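Local coordinates for protein carbohydrate kinase, pfkB family (Enterococcus faecalis, PDB 3KTN) that probably phosphorylates a sugar acid, 2-keto-3-deoxygluconate being the putative substrate, as a magnesium-binding kinase of the PfkB (ribokinase-like) family, at residues K163-F168 / C194-G199; E236-T241 / Y255-N260. All blocks are in the same frame, centred on the assembly; numbering follows the deposited sequence.

Contact 1 of 2, residues K163-F168 / C194-G199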
# COMPACT_ATOMS: atom_id res chain seq x y z
N LYS A 163 43.73 -7.28 -10.51
CA LYS A 163 43.40 -5.89 -10.79
C LYS A 163 42.70 -5.30 -9.57
O LYS A 163 41.84 -5.95 -8.96
CB LYS A 163 42.50 -5.81 -12.02
CG LYS A 163 42.52 -4.46 -12.72
CD LYS A 163 43.90 -4.15 -13.28
CE LYS A 163 44.35 -5.19 -14.30
NZ LYS A 163 45.67 -4.85 -14.89
N VAL A 164 43.06 -4.08 -9.20
CA VAL A 164 42.49 -3.42 -8.04
C VAL A 164 41.77 -2.12 -8.40
O VAL A 164 42.33 -1.25 -9.07
CB VAL A 164 43.58 -3.12 -6.99
CG1 VAL A 164 42.97 -2.49 -5.75
CG2 VAL A 164 44.31 -4.41 -6.62
N CYS A 165 40.52 -2.00 -7.94
CA CYS A 165 39.70 -0.82 -8.20
C CYS A 165 39.39 -0.14 -6.88
O CYS A 165 39.24 -0.81 -5.85
CB CYS A 165 38.40 -1.22 -8.90
SG CYS A 165 38.69 -2.24 -10.35
N PHE A 166 39.26 1.17 -6.90
CA PHE A 166 39.01 1.94 -5.69
C PHE A 166 38.21 3.19 -5.99
O PHE A 166 38.41 3.84 -7.02
CB PHE A 166 40.36 2.32 -5.07
CG PHE A 166 40.24 3.21 -3.86
CD1 PHE A 166 39.78 2.70 -2.65
CD2 PHE A 166 40.62 4.54 -3.92
CE1 PHE A 166 39.69 3.51 -1.53
CE2 PHE A 166 40.53 5.37 -2.81
CZ PHE A 166 40.07 4.85 -1.61
N ASP A 167 37.29 3.53 -5.09
CA ASP A 167 36.48 4.72 -5.26
C ASP A 167 36.68 5.69 -4.11
O ASP A 167 36.69 5.30 -2.95
CB ASP A 167 34.99 4.35 -5.35
CG ASP A 167 34.43 3.83 -4.03
OD1 ASP A 167 33.63 4.55 -3.39
OD2 ASP A 167 34.80 2.71 -3.62
N PHE A 168 36.88 6.96 -4.46
CA PHE A 168 37.03 8.01 -3.46
C PHE A 168 35.63 8.17 -2.86
O PHE A 168 34.65 8.30 -3.60
CB PHE A 168 37.45 9.33 -4.12
CG PHE A 168 38.93 9.45 -4.39
CD1 PHE A 168 39.75 10.15 -3.52
CD2 PHE A 168 39.49 8.88 -5.53
CE1 PHE A 168 41.12 10.29 -3.78
CE2 PHE A 168 40.85 9.01 -5.80
CZ PHE A 168 41.67 9.71 -4.92
N CYS A 194 46.39 0.55 -6.34
CA CYS A 194 45.26 0.61 -7.26
C CYS A 194 45.61 0.71 -8.73
O CYS A 194 46.63 1.29 -9.10
CB CYS A 194 44.35 1.78 -6.88
SG CYS A 194 43.86 1.79 -5.16
N ASP A 195 44.74 0.15 -9.57
CA ASP A 195 44.91 0.18 -11.02
C ASP A 195 43.84 1.08 -11.63
O ASP A 195 44.12 1.86 -12.54
CB ASP A 195 44.78 -1.23 -11.59
CG ASP A 195 45.86 -2.17 -11.10
OD1 ASP A 195 47.05 -1.89 -11.36
OD2 ASP A 195 45.53 -3.19 -10.45
N ILE A 196 42.61 0.97 -11.12
CA ILE A 196 41.49 1.77 -11.62
C ILE A 196 40.91 2.57 -10.46
O ILE A 196 40.53 2.00 -9.44
CB ILE A 196 40.39 0.87 -12.22
CG1 ILE A 196 40.99 0.01 -13.33
CG2 ILE A 196 39.26 1.73 -12.77
CD1 ILE A 196 40.02 -0.96 -13.95
N VAL A 197 40.85 3.88 -10.62
CA VAL A 197 40.35 4.74 -9.56
C VAL A 197 39.19 5.64 -9.99
O VAL A 197 39.22 6.23 -11.07
CB VAL A 197 41.48 5.63 -9.01
CG1 VAL A 197 40.96 6.52 -7.90
CG2 VAL A 197 42.63 4.76 -8.50
N PHE A 198 38.17 5.72 -9.14
CA PHE A 198 37.00 6.55 -9.39
C PHE A 198 37.02 7.75 -8.46
O PHE A 198 37.10 7.59 -7.24
CB PHE A 198 35.72 5.73 -9.19
CG PHE A 198 35.57 4.61 -10.18
CD1 PHE A 198 35.21 4.88 -11.49
CD2 PHE A 198 35.83 3.30 -9.82
CE1 PHE A 198 35.13 3.85 -12.44
CE2 PHE A 198 35.75 2.27 -10.75
CZ PHE A 198 35.40 2.54 -12.06
N GLY A 199 36.94 8.94 -9.03
CA GLY A 199 36.96 10.14 -8.23
C GLY A 199 36.88 11.38 -9.09
O GLY A 199 36.80 11.29 -10.32
O HOH W 1 34.24 8.17 -6.20
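Asp195 reaches across to Val164 by side chain and backbone at once. Its CB lies 3.5 Å from Lys163 CD and equally near Val164 O; its CG stays against the same lysine methylene; and at the tip OD2 accepts the Val164 N-H at 2.9 Å through the anti lone pair. A chi1 of -63°, which sets CG opposite the carbonyl carbon, turns the carboxylate back onto strand 163-167. Lys163 crosses this side chain at about a right angle, touching it with CD, while its NZ stays 4.7 Å from OD2, too far for a salt bridge. Val164 O in turn receives two N-H groups, Asp195 N at 2.8 Å and Ile196 N at 3.0 Å, the second in the carbonyl plane. From there the ladder is regular: Phe166 N to Ile196 O, Phe198 N to Phe166 O and Phe168 N to Phe198 O. Cys165 SG packs on Ile196 CB on one face of the sheet. On the other, Cys194 SG sits 3.5 Å from Phe166 CB and oblique to its ring, and Val197 CG1 meets the edge of the Phe168 ring at CE2. Tyr187 of helix 177-190 meets the Phe166 ring edge-to-face and the Phe168 ring with the planes at about 45°. With strand axes 4.7 Å apart and only 12° from parallel, joined through that helix, this is a beta-alpha-beta unit of the central sheet of the ribokinase-like fold.

Contact 2 of 2, residues E236-T241 / Y255-N260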
# COMPACT_ATOMS: atom_id res chain seq x y z
N GLU A 236 46.23 3.01 -13.84
CA GLU A 236 45.92 2.66 -15.22
C GLU A 236 44.74 3.48 -15.75
O GLU A 236 44.79 4.00 -16.87
CB GLU A 236 45.61 1.17 -15.31
CG GLU A 236 45.31 0.67 -16.70
CD GLU A 236 45.08 -0.82 -16.72
OE1 GLU A 236 45.16 -1.44 -15.64
OE2 GLU A 236 44.82 -1.37 -17.81
N TRP A 237 43.69 3.61 -14.94
CA TRP A 237 42.49 4.36 -15.32
C TRP A 237 41.97 5.23 -14.19
O TRP A 237 41.96 4.82 -13.03
CB TRP A 237 41.35 3.40 -15.72
CG TRP A 237 41.32 2.97 -17.16
CD1 TRP A 237 42.35 3.02 -18.06
CD2 TRP A 237 40.22 2.34 -17.85
NE1 TRP A 237 41.96 2.46 -19.26
CE2 TRP A 237 40.66 2.03 -19.15
CE3 TRP A 237 38.91 2.01 -17.48
CZ2 TRP A 237 39.83 1.41 -20.10
CZ3 TRP A 237 38.08 1.39 -18.42
CH2 TRP A 237 38.55 1.10 -19.71
N PHE A 238 41.55 6.45 -14.52
CA PHE A 238 40.98 7.38 -13.55
C PHE A 238 39.69 7.85 -14.21
O PHE A 238 39.71 8.36 -15.33
CB PHE A 238 41.89 8.58 -13.31
CG PHE A 238 41.34 9.57 -12.32
CD1 PHE A 238 41.32 9.27 -10.96
CD2 PHE A 238 40.82 10.79 -12.74
CE1 PHE A 238 40.79 10.18 -10.03
CE2 PHE A 238 40.29 11.70 -11.82
CZ PHE A 238 40.27 11.39 -10.47
N ALA A 239 38.56 7.68 -13.52
CA ALA A 239 37.29 8.10 -14.11
C ALA A 239 36.33 8.73 -13.12
O ALA A 239 36.41 8.51 -11.91
CB ALA A 239 36.63 6.91 -14.80
N GLY A 240 35.41 9.53 -13.65
CA GLY A 240 34.43 10.21 -12.83
C GLY A 240 33.45 10.94 -13.72
O GLY A 240 33.46 10.79 -14.94
N THR A 241 32.58 11.74 -13.10
CA THR A 241 31.58 12.48 -13.85
C THR A 241 31.48 13.91 -13.36
O THR A 241 31.84 14.23 -12.23
CB THR A 241 30.18 11.87 -13.70
OG1 THR A 241 29.78 11.95 -12.32
CG2 THR A 241 30.16 10.42 -14.15
N TYR A 255 34.11 11.33 -17.72
CA TYR A 255 35.47 11.45 -18.23
C TYR A 255 36.27 10.24 -17.81
O TYR A 255 36.03 9.65 -16.75
CB TYR A 255 36.13 12.74 -17.72
CG TYR A 255 36.08 12.91 -16.23
CD1 TYR A 255 36.88 12.14 -15.39
CD2 TYR A 255 35.19 13.82 -15.65
CE1 TYR A 255 36.80 12.26 -14.01
CE2 TYR A 255 35.10 13.95 -14.27
CZ TYR A 255 35.91 13.17 -13.46
OH TYR A 255 35.83 13.29 -12.10
N LEU A 256 37.22 9.86 -18.66
CA LEU A 256 38.08 8.71 -18.41
C LEU A 256 39.51 9.06 -18.83
O LEU A 256 39.78 9.35 -20.00
CB LEU A 256 37.57 7.51 -19.22
CG LEU A 256 38.39 6.22 -19.26
CD1 LEU A 256 38.64 5.69 -17.85
CD2 LEU A 256 37.65 5.20 -20.10
N TYR A 257 40.43 9.03 -17.86
CA TYR A 257 41.83 9.35 -18.11
C TYR A 257 42.77 8.16 -17.95
O TYR A 257 42.48 7.20 -17.23
CB TYR A 257 42.34 10.41 -17.13
CG TYR A 257 41.75 11.80 -17.25
CD1 TYR A 257 42.37 12.78 -18.02
CD2 TYR A 257 40.60 12.15 -16.54
CE1 TYR A 257 41.87 14.08 -18.07
CE2 TYR A 257 40.09 13.44 -16.59
CZ TYR A 257 40.73 14.40 -17.35
OH TYR A 257 40.22 15.67 -17.38
N THR A 258 43.90 8.25 -18.64
CA THR A 258 44.97 7.26 -18.55
C THR A 258 46.14 8.21 -18.34
O THR A 258 45.95 9.43 -18.34
CB THR A 258 45.19 6.48 -19.86
OG1 THR A 258 45.58 7.39 -20.89
CG2 THR A 258 43.92 5.75 -20.26
N GLN A 259 47.34 7.69 -18.16
CA GLN A 259 48.47 8.58 -17.97
C GLN A 259 48.77 9.35 -19.25
O GLN A 259 49.35 10.44 -19.20
CB GLN A 259 49.70 7.78 -17.51
CG GLN A 259 49.59 7.31 -16.07
CD GLN A 259 50.79 6.51 -15.60
OE1 GLN A 259 51.93 6.98 -15.68
NE2 GLN A 259 50.54 5.31 -15.11
N ASN A 260 48.35 8.81 -20.40
CA ASN A 260 48.62 9.47 -21.68
C ASN A 260 47.40 9.80 -22.54
O ASN A 260 47.56 10.17 -23.71
CB ASN A 260 49.59 8.61 -22.49
CG ASN A 260 50.84 8.27 -21.71
OD1 ASN A 260 51.58 9.17 -21.29
ND2 ASN A 260 51.09 6.99 -21.52
O HOH W 2 47.62 5.12 -17.29
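The Tyr255 ring lies flat over the backbone of Gly240, with Gly240 O 3.4 Å above its plane and over its centre, and CZ approaches Gly240 C to 3.3 Å. The ring gets there because chi1 of 53° places CG between the backbone N and the carbonyl carbon, folding the side chain across the neighbouring strand. Gly240, having no side chain, leaves room for it. The phenol oxygen runs on past the glycine to the carbonyl of Gly199, to which it is hydrogen-bonded, so the tyrosine spans strand 237-245 and ties its hairpin partner to the residue that follows strand 196-198.

Phe238 shares this face. The Phe238 side chain crosses that of Tyr255 obliquely, its CE2 nearest Tyr255 CE1, but lies alongside Tyr257, both pointing the same way, and Tyr257 CD2 comes to the phenylalanine edge 4.0 Å from Phe238 CD2. Ile226 of helix 218-233 touches both Phe238 and Tyr257.

The backbone evidence is that of an antiparallel beta hairpin, with axes at 166°: Phe238 with Tyr257 and Gly240 with Tyr255 are hydrogen-bonded pairs, each with two N-H to O bonds, and Ala239 with Leu256 is the non-hydrogen-bonded pair between them.

On the opposite face Leu256 lies across the Trp237 indole. CD2 is 4.1 Å from the centroid of the six-membered ring and 7° off its normal, a CH-pi contact, while CD1 sits over the same ring system nearer its rim and also touches Ala239 CB. Thr258 runs alongside the tryptophan, its CG2 3.8 Å from Trp237 CD1. Leu296 of helix 296-310 packs on Trp237, Leu256 and Thr258, and a water links Glu236 O to Gln259 N.

How the contacts relate
Contact 1 and contact 2 follow one another along the chain and join four strands of a single sheet, their centres 10 Å apart. The seam between them is strand 196-198 against strand 237-245: Asp195 O lies 2.7 Å from Glu236 N, and Val197 N 2.8 Å from Trp237 O, both probable hydrogen bonds. Packing carries across as well, with Phe238 CZ 3.5 Å from Gly199 O. Helix 278-291 touches side chains of both contacts, through Phe198 in one and Ala239 in the other. Neither contact belongs to the magnesium site of Asp274 and Ile276; the side chain of Thr241 in contact 2 is about 12 Å from the bound ion.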